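Local atomic coordinates of uroporphyrinogen III synthase (PDB entry 1WCW), a protein that probably acts as a uroporphyrinogen-III synthase, the enzyme that closes hydroxymethylbilane into the uroporphyrinogen III ring during tetrapyrrole biosynthesis. Residues F63-L75 and G98-L110. Residues are numbered along the deposited sequence; the frame is centred on the assembly and turned at random.
Sequences FLATTGVGVRDLL and GAKAARALKEAGL
With CG anti to its carbonyl carbon (chi1 -66°) and the chain extended from CG to NE, R72 reaches over helix 99-107 to E107, whose own chain runs out straight beyond CG. NH1 of R72 gives a nearly linear bond (169°) to OE2 of E107 at 3.2 Å, a salt bridge that lies close to the guanidinium plane but meets the carboxylate from above its plane. One guanidinium face rests on CB of A104, and water 2 joins NH1 to the carbonyl O of K100, so the group is held at edge and face. Further in, the axes of 68-75 and 99-107 come within 7.9 Å, their N-to-C directions 33° apart, a close approach allowed by small residues: CA of G68 lies 3.9 Å from CA of A101 and 3.6 Å from O of K100. CB of A104 packs on CB of V71 at 3.8 Å. L105 fills the angle between strand and helix, CD1 on CB of A65 and CD2 touching both CG1 of V71 and CE2 of F63; an alanine here would probably leave a gap where the isobutyl group meets A65, V71 and F63. Water 1 bridges O of T66 and N of A101. In this α/β layer, two helices on one side of parallel strands 62-65 and 93-96, the interior thus meets through small apolar groups and one bridging water, while the R72-E107 pair at the exposed margin is probably partly screened by solvent.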
ATOM      1  N   PHE A  63      19.514   1.877  -3.883  1.00  8.74           N
ATOM      2  CA  PHE A  63      18.395   2.534  -3.223  1.00  7.90           C
ATOM      3  C   PHE A  63      17.120   1.904  -3.745  1.00  8.07           C
ATOM      4  O   PHE A  63      16.848   1.874  -4.929  1.00 10.31           O
ATOM      5  CB  PHE A  63      18.391   4.052  -3.529  1.00 10.01           C
ATOM      6  CG  PHE A  63      17.212   4.786  -2.893  1.00 11.11           C
ATOM      7  CD1 PHE A  63      17.154   4.990  -1.506  1.00 16.93           C
ATOM      8  CD2 PHE A  63      16.145   5.204  -3.661  1.00 12.29           C
ATOM      9  CE1 PHE A  63      15.994   5.602  -0.911  1.00 15.64           C
ATOM     10  CE2 PHE A  63      15.028   5.809  -3.082  1.00 13.45           C
ATOM     11  CZ  PHE A  63      14.944   5.996  -1.741  1.00 14.44           C
ATOM     12  N   LEU A  64      16.299   1.404  -2.841  1.00  8.21           N
ATOM     13  CA  LEU A  64      15.052   0.766  -3.172  1.00  9.23           C
ATOM     14  C   LEU A  64      13.864   1.571  -2.597  1.00  8.66           C
ATOM     15  O   LEU A  64      13.698   1.660  -1.329  1.00 10.73           O
ATOM     16  CB  LEU A  64      15.050  -0.674  -2.665  1.00 11.52           C
ATOM     17  CG  LEU A  64      14.026  -1.657  -3.288  1.00 13.48           C
ATOM     18  CD1 LEU A  64      14.456  -3.048  -2.853  1.00 17.27           C
ATOM     19  CD2 LEU A  64      12.584  -1.382  -2.883  1.00 16.74           C
ATOM     20  N   ALA A  65      13.091   2.163  -3.485  1.00  8.85           N
ATOM     21  CA  ALA A  65      11.910   2.928  -3.104  1.00  8.07           C
ATOM     22  C   ALA A  65      10.670   2.058  -3.208  1.00  8.99           C
ATOM     23  O   ALA A  65      10.465   1.448  -4.260  1.00  9.49           O
ATOM     24  CB  ALA A  65      11.738   4.129  -4.073  1.00 10.62           C
ATOM     25  N   THR A  66       9.817   2.114  -2.184  1.00  8.71           N
ATOM     26  CA  THR A  66       8.597   1.357  -2.211  1.00  8.76           C
ATOM     27  C   THR A  66       7.396   2.211  -2.442  1.00 10.44           C
ATOM     28  O   THR A  66       6.419   1.698  -3.040  1.00 12.09           O
ATOM     29  CB  THR A  66       8.399   0.545  -0.916  1.00 11.35           C
ATOM     30  OG1 THR A  66       8.405   1.422   0.236  1.00 10.02           O
ATOM     31  CG2 THR A  66       9.492  -0.512  -0.749  1.00 12.10           C
ATOM     32  N   THR A  67       7.390   3.488  -2.059  1.00  9.83           N
ATOM     33  CA  THR A  67       6.240   4.328  -2.276  1.00 11.51           C
ATOM     34  C   THR A  67       6.622   5.728  -2.742  1.00 10.64           C
ATOM     35  O   THR A  67       7.753   6.241  -2.476  1.00 10.69           O
ATOM     36  CB  THR A  67       5.373   4.457  -1.022  1.00 11.41           C
ATOM     37  OG1 THR A  67       6.099   5.153   0.015  1.00 11.46           O
ATOM     38  CG2 THR A  67       4.976   3.089  -0.478  1.00 13.11           C
ATOM     39  N   GLY A  68       5.696   6.384  -3.463  1.00 12.17           N
ATOM     40  CA  GLY A  68       5.948   7.740  -3.934  1.00 13.32           C
ATOM     41  C   GLY A  68       6.005   8.681  -2.768  1.00 10.74           C
ATOM     42  O   GLY A  68       6.876   9.569  -2.742  1.00 13.04           O
ATOM     43  N   VAL A  69       5.070   8.528  -1.838  1.00 11.33           N
ATOM     44  CA  VAL A  69       5.033   9.339  -0.628  1.00 16.08           C
ATOM     45  C   VAL A  69       6.368   9.224   0.109  1.00 14.96           C
ATOM     46  O   VAL A  69       6.921  10.220   0.587  1.00 12.48           O
ATOM     47  CB  VAL A  69       3.886   8.902   0.326  1.00 18.63           C
ATOM     48  CG1 VAL A  69       3.965   9.659   1.651  1.00 25.02           C
ATOM     49  CG2 VAL A  69       2.563   9.199  -0.360  1.00 24.03           C
ATOM     50  N   GLY A  70       6.895   8.017   0.201  1.00 12.18           N
ATOM     51  CA  GLY A  70       8.149   7.817   0.901  1.00 10.84           C
ATOM     52  C   GLY A  70       9.333   8.489   0.246  1.00  9.76           C
ATOM     53  O   GLY A  70      10.200   9.047   0.961  1.00 10.14           O
ATOM     54  N   VAL A  71       9.405   8.449  -1.061  1.00  9.99           N
ATOM     55  CA  VAL A  71      10.471   9.124  -1.776  1.00  9.68           C
ATOM     56  C   VAL A  71      10.380  10.636  -1.463  1.00 10.03           C
ATOM     57  O   VAL A  71      11.391  11.287  -1.110  1.00  9.88           O
ATOM     58  CB  VAL A  71      10.325   8.868  -3.275  1.00 10.92           C
ATOM     59  CG1 VAL A  71      11.245   9.840  -4.068  1.00 13.27           C
ATOM     60  CG2 VAL A  71      10.644   7.400  -3.594  1.00 14.38           C
ATOM     61  N   ARG A  72       9.192  11.226  -1.579  1.00 11.18           N
ATOM     62  CA  ARG A  72       9.048  12.651  -1.355  1.00 12.55           C
ATOM     63  C   ARG A  72       9.390  13.004   0.076  1.00 10.44           C
ATOM     64  O   ARG A  72      10.142  13.990   0.316  1.00 12.95           O
ATOM     65  CB  ARG A  72       7.642  13.092  -1.698  1.00 11.77           C
ATOM     66  CG  ARG A  72       7.371  12.934  -3.174  1.00 16.03           C
ATOM     67  CD  ARG A  72       5.995  13.554  -3.644  1.00 17.81           C
ATOM     68  NE  ARG A  72       5.781  13.127  -5.025  1.00 27.12           N
ATOM     69  CZ  ARG A  72       5.105  12.032  -5.378  1.00 23.63           C
ATOM     70  NH1 ARG A  72       4.992  11.701  -6.674  1.00 31.86           N
ATOM     71  NH2 ARG A  72       4.479  11.333  -4.456  1.00 22.18           N
ATOM     72  N   ASP A  73       8.893  12.214   1.036  1.00 10.22           N
ATOM     73  CA  ASP A  73       9.193  12.502   2.432  1.00 10.51           C
ATOM     74  C   ASP A  73      10.695  12.420   2.721  1.00 12.00           C
ATOM     75  O   ASP A  73      11.225  13.248   3.514  1.00 11.19           O
ATOM     76  CB  ASP A  73       8.462  11.558   3.394  1.00 11.65           C
ATOM     77  CG  ASP A  73       6.988  11.820   3.500  1.00 19.65           C
ATOM     78  OD1 ASP A  73       6.369  10.963   4.164  1.00 21.92           O
ATOM     79  OD2 ASP A  73       6.459  12.842   2.967  1.00 20.82           O
ATOM     80  N   LEU A  74      11.404  11.435   2.175  1.00  9.53           N
ATOM     81  CA  LEU A  74      12.801  11.342   2.414  1.00  8.70           C
ATOM     82  C   LEU A  74      13.571  12.521   1.848  1.00  9.80           C
ATOM     83  O   LEU A  74      14.504  13.016   2.510  1.00  9.83           O
ATOM     84  CB  LEU A  74      13.304  10.002   1.813  1.00 11.88           C
ATOM     85  CG  LEU A  74      14.758   9.691   1.998  1.00 15.04           C
ATOM     86  CD1 LEU A  74      15.135   9.621   3.446  1.00 22.49           C
ATOM     87  CD2 LEU A  74      15.065   8.310   1.330  1.00 17.77           C
ATOM     88  N   LEU A  75      13.243  12.939   0.646  1.00  9.65           N
ATOM     89  CA  LEU A  75      13.909  14.092   0.054  1.00 11.28           C
ATOM     90  C   LEU A  75      13.639  15.354   0.932  1.00 11.92           C
ATOM     91  O   LEU A  75      14.590  16.147   1.174  1.00 12.58           O
ATOM     92  CB  LEU A  75      13.417  14.293  -1.394  1.00 12.42           C
ATOM     93  CG  LEU A  75      13.946  13.198  -2.323  1.00 12.83           C
ATOM     94  CD1 LEU A  75      13.239  13.351  -3.635  1.00 15.66           C
ATOM     95  CD2 LEU A  75      15.418  13.292  -2.515  1.00 16.87           C
ATOM     96  N   GLY A  98       7.160  -0.060  -7.734  1.00 10.47           N
ATOM     97  CA  GLY A  98       6.039   0.063  -8.665  1.00 13.18           C
ATOM     98  C   GLY A  98       5.997   1.446  -9.259  1.00 14.26           C
ATOM     99  O   GLY A  98       6.868   2.274  -8.991  1.00 12.75           O
ATOM    100  N   ALA A  99       4.937   1.718 -10.031  1.00 16.54           N
ATOM    101  CA  ALA A  99       4.779   2.982 -10.707  1.00 15.48           C
ATOM    102  C   ALA A  99       4.760   4.226  -9.877  1.00 14.67           C
ATOM    103  O   ALA A  99       5.286   5.232 -10.333  1.00 16.10           O
ATOM    104  CB  ALA A  99       3.513   2.943 -11.561  1.00 17.06           C
ATOM    105  N   LYS A 100       4.157   4.191  -8.712  1.00 16.65           N
ATOM    106  CA  LYS A 100       4.109   5.405  -7.900  1.00 15.97           C
ATOM    107  C   LYS A 100       5.481   5.819  -7.382  1.00 16.44           C
ATOM    108  O   LYS A 100       5.851   6.997  -7.427  1.00 15.38           O
ATOM    109  CB  LYS A 100       3.144   5.265  -6.743  1.00 20.21           C
ATOM    110  CG  LYS A 100       1.690   5.217  -7.246  1.00 24.59           C
ATOM    111  CD  LYS A 100       0.770   4.754  -6.154  1.00 34.28           C
ATOM    112  CE  LYS A 100      -0.684   4.733  -6.656  1.00 33.26           C
ATOM    113  NZ  LYS A 100      -1.682   4.388  -5.584  1.00 43.03           N
ATOM    114  N   ALA A 101       6.256   4.841  -6.893  1.00 13.81           N
ATOM    115  CA  ALA A 101       7.610   5.191  -6.449  1.00 12.02           C
ATOM    116  C   ALA A 101       8.425   5.637  -7.638  1.00 10.24           C
ATOM    117  O   ALA A 101       9.244   6.536  -7.538  1.00 12.06           O
ATOM    118  CB  ALA A 101       8.316   4.009  -5.793  1.00 14.45           C
ATOM    119  N   ALA A 102       8.198   4.981  -8.788  1.00 10.96           N
ATOM    120  CA  ALA A 102       8.936   5.351  -9.973  1.00 12.89           C
ATOM    121  C   ALA A 102       8.644   6.798 -10.389  1.00 13.29           C
ATOM    122  O   ALA A 102       9.554   7.520 -10.748  1.00 13.77           O
ATOM    123  CB  ALA A 102       8.657   4.407 -11.116  1.00 14.31           C
ATOM    124  N   ARG A 103       7.385   7.209 -10.310  1.00 14.72           N
ATOM    125  CA  ARG A 103       7.063   8.551 -10.736  1.00 17.18           C
ATOM    126  C   ARG A 103       7.693   9.581  -9.800  1.00 14.81           C
ATOM    127  O   ARG A 103       8.198  10.625 -10.258  1.00 15.78           O
ATOM    128  CB  ARG A 103       5.565   8.694 -10.724  1.00 19.92           C
ATOM    129  CG  ARG A 103       4.811   7.859 -11.733  1.00 36.79           C
ATOM    130  CD  ARG A 103       3.304   7.770 -11.369  1.00 43.52           C
ATOM    131  NE  ARG A 103       2.667   6.728 -12.177  1.00 43.81           N
ATOM    132  CZ  ARG A 103       1.472   6.190 -11.959  1.00 44.40           C
ATOM    133  NH1 ARG A 103       0.730   6.591 -10.926  1.00 47.77           N
ATOM    134  NH2 ARG A 103       1.027   5.247 -12.795  1.00 41.69           N
ATOM    135  N   ALA A 104       7.673   9.317  -8.478  1.00 14.29           N
ATOM    136  CA  ALA A 104       8.279  10.263  -7.556  1.00 16.17           C
ATOM    137  C   ALA A 104       9.768  10.382  -7.828  1.00 14.89           C
ATOM    138  O   ALA A 104      10.310  11.454  -7.768  1.00 15.11           O
ATOM    139  CB  ALA A 104       8.024   9.858  -6.136  1.00 13.15           C
ATOM    140  N   LEU A 105      10.463   9.283  -8.104  1.00 13.90           N
ATOM    141  CA  LEU A 105      11.884   9.377  -8.429  1.00 14.50           C
ATOM    142  C   LEU A 105      12.108  10.174  -9.737  1.00 13.43           C
ATOM    143  O   LEU A 105      12.995  11.026  -9.770  1.00 15.94           O
ATOM    144  CB  LEU A 105      12.464   7.949  -8.555  1.00 12.20           C
ATOM    145  CG  LEU A 105      12.720   7.248  -7.182  1.00 12.63           C
ATOM    146  CD1 LEU A 105      13.048   5.758  -7.441  1.00 13.16           C
ATOM    147  CD2 LEU A 105      13.899   7.909  -6.440  1.00 13.64           C
ATOM    148  N   LYS A 106      11.291   9.903 -10.754  1.00 15.49           N
ATOM    149  CA  LYS A 106      11.428  10.628 -12.034  1.00 17.24           C
ATOM    150  C   LYS A 106      11.213  12.128 -11.813  1.00 18.47           C
ATOM    151  O   LYS A 106      11.965  12.944 -12.328  1.00 18.30           O
ATOM    152  CB  LYS A 106      10.406  10.094 -13.019  1.00 18.90           C
ATOM    153  CG  LYS A 106      10.746   8.750 -13.550  1.00 21.51           C
ATOM    154  CD  LYS A 106      11.531   8.851 -14.828  1.00 40.82           C
ATOM    155  CE  LYS A 106      11.720   7.463 -15.451  1.00 42.94           C
ATOM    156  NZ  LYS A 106      12.313   7.482 -16.853  1.00 42.39           N
ATOM    157  N   GLU A 107      10.202  12.499 -11.033  1.00 18.26           N
ATOM    158  CA  GLU A 107       9.919  13.914 -10.749  1.00 20.68           C
ATOM    159  C   GLU A 107      11.065  14.579  -9.989  1.00 21.57           C
ATOM    160  O   GLU A 107      11.256  15.782 -10.065  1.00 24.28           O
ATOM    161  CB  GLU A 107       8.601  14.047 -10.013  1.00 19.65           C
ATOM    162  CG  GLU A 107       7.380  13.770 -10.923  1.00 23.31           C
ATOM    163  CD  GLU A 107       6.025  13.703 -10.168  1.00 38.44           C
ATOM    164  OE1 GLU A 107       4.966  13.556 -10.852  1.00 37.64           O
ATOM    165  OE2 GLU A 107       6.001  13.789  -8.906  1.00 36.06           O
ATOM    166  N   ALA A 108      11.842  13.812  -9.227  1.00 16.91           N
ATOM    167  CA  ALA A 108      12.978  14.359  -8.502  1.00 17.23           C
ATOM    168  C   ALA A 108      14.260  14.403  -9.366  1.00 16.35           C
ATOM    169  O   ALA A 108      15.298  14.815  -8.892  1.00 19.84           O
ATOM    170  CB  ALA A 108      13.224  13.498  -7.222  1.00 16.41           C
ATOM    171  N   GLY A 109      14.150  13.940 -10.626  1.00 17.07           N
ATOM    172  CA  GLY A 109      15.272  13.888 -11.551  1.00 19.08           C
ATOM    173  C   GLY A 109      16.208  12.743 -11.215  1.00 20.69           C
ATOM    174  O   GLY A 109      17.394  12.783 -11.495  1.00 20.81           O
ATOM    175  N   LEU A 110      15.640  11.700 -10.609  1.00 15.30           N
ATOM    176  CA  LEU A 110      16.426  10.503 -10.187  1.00 16.10           C
ATOM    177  C   LEU A 110      15.644   9.291 -10.689  1.00 13.45           C
ATOM    178  O   LEU A 110      15.278   8.391  -9.910  1.00 13.26           O
ATOM    179  CB  LEU A 110      16.529  10.462  -8.650  1.00 15.00           C
ATOM    180  CG  LEU A 110      17.336  11.614  -8.009  1.00 17.43           C
ATOM    181  CD1 LEU A 110      17.046  11.683  -6.531  1.00 19.57           C
ATOM    182  CD2 LEU A 110      18.833  11.397  -8.237  1.00 22.07           C
TER
HETATM  183  O   HOH W   1       5.430   2.093  -5.936  1.00 24.20           O
HETATM  184  O   HOH W   2       3.957   9.005  -7.099  1.00 24.08           O